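AlyGC (Glaciecola chathamensis, PDB 5GKD) probably cleaves alginate by beta-elimination, as a calcium-containing polysaccharide lyase of family 6. Local coordinates at residues A[466-477]-A[492-503]. Sequence-based numbering, arbitrary orientation.
Sequences LQAGEYWVSKIL and SAVIFPQRSTLI
Gly469 opens the pairing of two successive coils of a parallel beta-helix: its N-H donates to Ser492 O, and Val494 N donates to Gly469 O (2.9 Å) almost straight, at 175°. The same alternation continues as Tyr471 N reaches Val494 O, Phe496 N reaches Tyr471 O and Val473 N reaches Phe496 O, so the N-H and C=O groups that strands 469-473 and 493-497 turn toward each other are satisfied, while Trp472 pairs with Gly447 of the preceding coil. Glycine suits the start because its backbone angles would jam a CB against the preceding carbonyl oxygen.

Beyond the strands both coils turn, and the register slips by two residues before Leu477 N regains a partner in Leu502 O. Polar groups span this corner. Val473 O accepts Gln498 N (3.0 Å) and also a hydrogen bond from a water, which donates to Thr501 O as well and accepts from Arg499 N. Arg499, its chain bent at chi2 (-86°) and chi3, folds back so that NH1 meets Ser474 O at 2.9 Å, the oxygen lying in the guanidinium plane. Ser474 OG turns instead to Asn449 in the preceding coil.

On the outer face, the Trp472 six-membered ring and Phe496 form an offset stack, centroids 4.3 Å apart; Phe496 CB also sits over the indole. Trp472 NE1 makes a weak hydrogen bond to Glu470 OE1. Facing inward, Val473 CG1 meets Leu502 CD1 (3.8 Å), and Tyr471 lies among Leu466 and Ala493 while its hydroxyl donates to Gln467 O at 2.7 Å.

Between the strands the hydrogen bonds across the contact are thus all main-chain, reinforced by ring stacking and apolar side chains, whereas at the turn an arginine and a water supplement the remaining main-chain bonds.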
loop_
_atom_site.group_PDB
_atom_site.type_symbol
_atom_site.label_atom_id
_atom_site.label_comp_id
_atom_site.label_asym_id
_atom_site.label_seq_id
_atom_site.Cartn_x
_atom_site.Cartn_y
_atom_site.Cartn_z
ATOM N N LEU A 466 18.536 -11.775 25.523
ATOM C CA LEU A 466 18.325 -10.623 26.387
ATOM C C LEU A 466 18.449 -11.045 27.844
ATOM O O LEU A 466 17.785 -11.990 28.288
ATOM C CB LEU A 466 16.950 -9.995 26.148
ATOM C CG LEU A 466 16.398 -9.867 24.731
ATOM C CD1 LEU A 466 15.008 -9.256 24.755
ATOM C CD2 LEU A 466 17.324 -9.049 23.868
ATOM N N GLN A 467 19.300 -10.348 28.586
ATOM C CA GLN A 467 19.393 -10.589 30.011
ATOM C C GLN A 467 18.170 -10.000 30.705
ATOM O O GLN A 467 17.408 -9.225 30.121
ATOM C CB GLN A 467 20.686 -9.996 30.558
ATOM C CG GLN A 467 21.931 -10.445 29.795
ATOM C CD GLN A 467 23.101 -9.484 29.960
ATOM O OE1 GLN A 467 22.912 -8.302 30.248
ATOM N NE2 GLN A 467 24.314 -9.982 29.757
ATOM N N ALA A 468 17.976 -10.389 31.961
ATOM C CA ALA A 468 16.797 -9.964 32.702
ATOM C C ALA A 468 16.767 -8.450 32.845
ATOM O O ALA A 468 17.808 -7.803 32.953
ATOM C CB ALA A 468 16.783 -10.623 34.080
ATOM N N GLY A 469 15.571 -7.881 32.816
ATOM C CA GLY A 469 15.426 -6.458 33.016
ATOM C C GLY A 469 14.426 -5.859 32.045
ATOM O O GLY A 469 13.587 -6.561 31.484
ATOM N N GLU A 470 14.541 -4.547 31.854
ATOM C CA GLU A 470 13.572 -3.745 31.116
ATOM C C GLU A 470 14.212 -3.206 29.842
ATOM O O GLU A 470 15.315 -2.658 29.882
ATOM C CB GLU A 470 13.045 -2.590 31.984
ATOM C CG GLU A 470 12.169 -3.049 33.161
ATOM C CD GLU A 470 11.476 -1.905 33.912
ATOM O OE1 GLU A 470 11.974 -0.762 33.895
ATOM O OE2 GLU A 470 10.409 -2.149 34.519
ATOM N N TYR A 471 13.517 -3.352 28.716
ATOM C CA TYR A 471 14.003 -2.858 27.425
ATOM C C TYR A 471 13.013 -1.829 26.907
ATOM O O TYR A 471 11.936 -2.190 26.426
ATOM C CB TYR A 471 14.178 -3.996 26.431
ATOM C CG TYR A 471 15.233 -4.975 26.849
ATOM C CD1 TYR A 471 14.948 -5.983 27.763
ATOM C CD2 TYR A 471 16.515 -4.894 26.342
ATOM C CE1 TYR A 471 15.908 -6.880 28.148
ATOM C CE2 TYR A 471 17.486 -5.783 26.728
ATOM C CZ TYR A 471 17.182 -6.772 27.629
ATOM O OH TYR A 471 18.152 -7.668 28.009
ATOM N N TRP A 472 13.371 -0.559 27.017
ATOM C CA TRP A 472 12.525 0.527 26.554
ATOM C C TRP A 472 12.883 0.822 25.104
ATOM O O TRP A 472 14.063 0.886 24.751
ATOM C CB TRP A 472 12.704 1.762 27.444
ATOM C CG TRP A 472 12.145 1.530 28.816
ATOM C CD1 TRP A 472 12.770 0.921 29.857
ATOM C CD2 TRP A 472 10.823 1.849 29.272
ATOM N NE1 TRP A 472 11.924 0.850 30.946
ATOM C CE2 TRP A 472 10.724 1.414 30.611
ATOM C CE3 TRP A 472 9.717 2.467 28.680
ATOM C CZ2 TRP A 472 9.569 1.580 31.366
ATOM C CZ3 TRP A 472 8.575 2.636 29.429
ATOM C CH2 TRP A 472 8.506 2.193 30.762
ATOM N N VAL A 473 11.871 0.974 24.260
ATOM C CA VAL A 473 12.077 1.003 22.817
ATOM C C VAL A 473 11.460 2.284 22.282
ATOM O O VAL A 473 10.248 2.353 22.058
ATOM C CB VAL A 473 11.495 -0.234 22.127
ATOM C CG1 VAL A 473 11.714 -0.145 20.640
ATOM C CG2 VAL A 473 12.157 -1.483 22.675
ATOM N N SER A 474 12.293 3.301 22.082
ATOM C CA SER A 474 11.873 4.594 21.573
ATOM C C SER A 474 11.970 4.701 20.059
ATOM O O SER A 474 11.539 5.711 19.498
ATOM C CB SER A 474 12.724 5.704 22.204
ATOM O OG SER A 474 14.095 5.361 22.151
ATOM N N LYS A 475 12.525 3.699 19.391
ATOM C CA LYS A 475 12.700 3.727 17.948
ATOM C C LYS A 475 12.254 2.396 17.372
ATOM O O LYS A 475 12.547 1.340 17.940
ATOM C CB LYS A 475 14.154 4.010 17.573
ATOM C CG LYS A 475 14.584 5.417 17.940
ATOM C CD LYS A 475 16.009 5.740 17.505
ATOM C CE LYS A 475 17.040 4.957 18.320
ATOM N NZ LYS A 475 18.452 5.376 18.018
ATOM N N ILE A 476 11.538 2.455 16.246
ATOM C CA ILE A 476 11.037 1.243 15.612
ATOM C C ILE A 476 12.185 0.277 15.352
ATOM O O ILE A 476 13.269 0.673 14.904
ATOM C CB ILE A 476 10.283 1.599 14.325
ATOM C CG1 ILE A 476 8.970 2.302 14.670
ATOM C CG2 ILE A 476 9.999 0.364 13.508
ATOM C CD1 ILE A 476 8.195 2.730 13.447
ATOM N N LEU A 477 11.964 -0.993 15.675
ATOM C CA LEU A 477 12.935 -2.052 15.425
ATOM C C LEU A 477 12.645 -2.619 14.043
ATOM O O LEU A 477 11.755 -3.454 13.885
ATOM C CB LEU A 477 12.827 -3.136 16.489
ATOM C CG LEU A 477 13.395 -2.962 17.898
ATOM C CD1 LEU A 477 13.868 -1.566 18.173
ATOM C CD2 LEU A 477 12.372 -3.407 18.925
ATOM N N SER A 492 11.592 -12.882 32.069
ATOM C CA SER A 492 12.452 -11.971 32.785
ATOM C C SER A 492 12.938 -10.816 31.932
ATOM O O SER A 492 13.552 -9.939 32.452
ATOM C CB SER A 492 13.615 -12.680 33.442
ATOM O OG SER A 492 14.484 -13.179 32.483
ATOM N N ALA A 493 12.663 -10.819 30.634
ATOM C CA ALA A 493 13.050 -9.702 29.774
ATOM C C ALA A 493 11.773 -9.046 29.360
ATOM O O ALA A 493 11.004 -9.624 28.681
ATOM C CB ALA A 493 13.824 -10.147 28.574
ATOM N N VAL A 494 11.585 -7.828 29.799
ATOM C CA VAL A 494 10.404 -7.050 29.555
ATOM C C VAL A 494 10.673 -5.987 28.527
ATOM O O VAL A 494 11.556 -5.229 28.681
ATOM C CB VAL A 494 9.914 -6.419 30.868
ATOM C CG1 VAL A 494 8.577 -5.757 30.694
ATOM C CG2 VAL A 494 9.808 -7.472 31.941
ATOM N N ILE A 495 9.890 -5.958 27.468
ATOM C CA ILE A 495 10.070 -5.003 26.378
ATOM C C ILE A 495 8.917 -4.009 26.421
ATOM O O ILE A 495 7.746 -4.403 26.404
ATOM C CB ILE A 495 10.157 -5.710 25.014
ATOM C CG1 ILE A 495 11.393 -6.614 24.974
ATOM C CG2 ILE A 495 10.206 -4.681 23.886
ATOM C CD1 ILE A 495 11.264 -7.835 24.042
ATOM N N PHE A 496 9.248 -2.722 26.499
ATOM C CA PHE A 496 8.252 -1.657 26.576
ATOM C C PHE A 496 8.288 -0.842 25.295
ATOM O O PHE A 496 9.147 0.040 25.154
ATOM C CB PHE A 496 8.511 -0.741 27.773
ATOM C CG PHE A 496 8.254 -1.363 29.105
ATOM C CD1 PHE A 496 6.966 -1.564 29.560
ATOM C CD2 PHE A 496 9.302 -1.709 29.927
ATOM C CE1 PHE A 496 6.738 -2.114 30.798
ATOM C CE2 PHE A 496 9.071 -2.261 31.175
ATOM C CZ PHE A 496 7.793 -2.462 31.603
ATOM N N PRO A 497 7.378 -1.064 24.350
ATOM C CA PRO A 497 7.275 -0.154 23.210
ATOM C C PRO A 497 6.791 1.228 23.632
ATOM O O PRO A 497 5.891 1.372 24.466
ATOM C CB PRO A 497 6.254 -0.848 22.304
ATOM C CG PRO A 497 5.421 -1.656 23.258
ATOM C CD PRO A 497 6.372 -2.139 24.292
ATOM N N GLN A 498 7.392 2.246 23.040
ATOM C CA GLN A 498 6.935 3.611 23.207
ATOM C C GLN A 498 6.492 4.240 21.897
ATOM O O GLN A 498 6.057 5.397 21.907
ATOM C CB GLN A 498 8.030 4.470 23.852
ATOM C CG GLN A 498 8.429 4.007 25.248
ATOM C CD GLN A 498 9.640 4.749 25.787
ATOM O OE1 GLN A 498 10.776 4.379 25.513
ATOM N NE2 GLN A 498 9.398 5.803 26.556
ATOM N N ARG A 499 6.600 3.523 20.777
ATOM C CA ARG A 499 6.161 3.997 19.466
ATOM C C ARG A 499 4.942 3.206 18.995
ATOM O O ARG A 499 4.560 2.190 19.581
ATOM C CB ARG A 499 7.291 3.888 18.428
ATOM C CG ARG A 499 8.584 4.627 18.785
ATOM C CD ARG A 499 8.571 6.107 18.372
ATOM N NE ARG A 499 7.750 6.938 19.247
ATOM C CZ ARG A 499 8.162 7.434 20.419
ATOM N NH1 ARG A 499 9.392 7.181 20.859
ATOM N NH2 ARG A 499 7.342 8.178 21.162
ATOM N N SER A 500 4.332 3.693 17.912
ATOM C CA SER A 500 3.156 3.041 17.341
ATOM C C SER A 500 3.454 1.619 16.886
ATOM O O SER A 500 2.557 0.773 16.856
ATOM C CB SER A 500 2.631 3.855 16.166
ATOM O OG SER A 500 1.846 4.924 16.636
ATOM N N THR A 501 4.691 1.344 16.523
ATOM C CA THR A 501 5.117 0.009 16.155
ATOM C C THR A 501 6.310 -0.365 17.011
ATOM O O THR A 501 7.174 0.472 17.278
ATOM C CB THR A 501 5.500 -0.077 14.667
ATOM O OG1 THR A 501 4.343 0.172 13.864
ATOM C CG2 THR A 501 6.058 -1.451 14.336
ATOM N N LEU A 502 6.324 -1.615 17.465
ATOM C CA LEU A 502 7.501 -2.176 18.107
ATOM C C LEU A 502 8.472 -2.746 17.079
ATOM O O LEU A 502 9.646 -2.376 17.051
ATOM C CB LEU A 502 7.082 -3.263 19.095
ATOM C CG LEU A 502 8.256 -3.916 19.806
ATOM C CD1 LEU A 502 9.012 -2.863 20.589
ATOM C CD2 LEU A 502 7.779 -5.045 20.695
ATOM N N ILE A 503 7.994 -3.651 16.225
ATOM C CA ILE A 503 8.836 -4.359 15.266
ATOM C C ILE A 503 8.218 -4.272 13.876
ATOM O O ILE A 503 7.039 -4.601 13.689
ATOM C CB ILE A 503 9.043 -5.834 15.654
ATOM C CG1 ILE A 503 9.776 -5.934 16.983
ATOM C CG2 ILE A 503 9.826 -6.556 14.567
ATOM C CD1 ILE A 503 9.884 -7.344 17.497
HETATM O O HOH W 1 16.282 -13.087 30.557
HETATM O O HOH W 2 8.162 0.849 20.155
#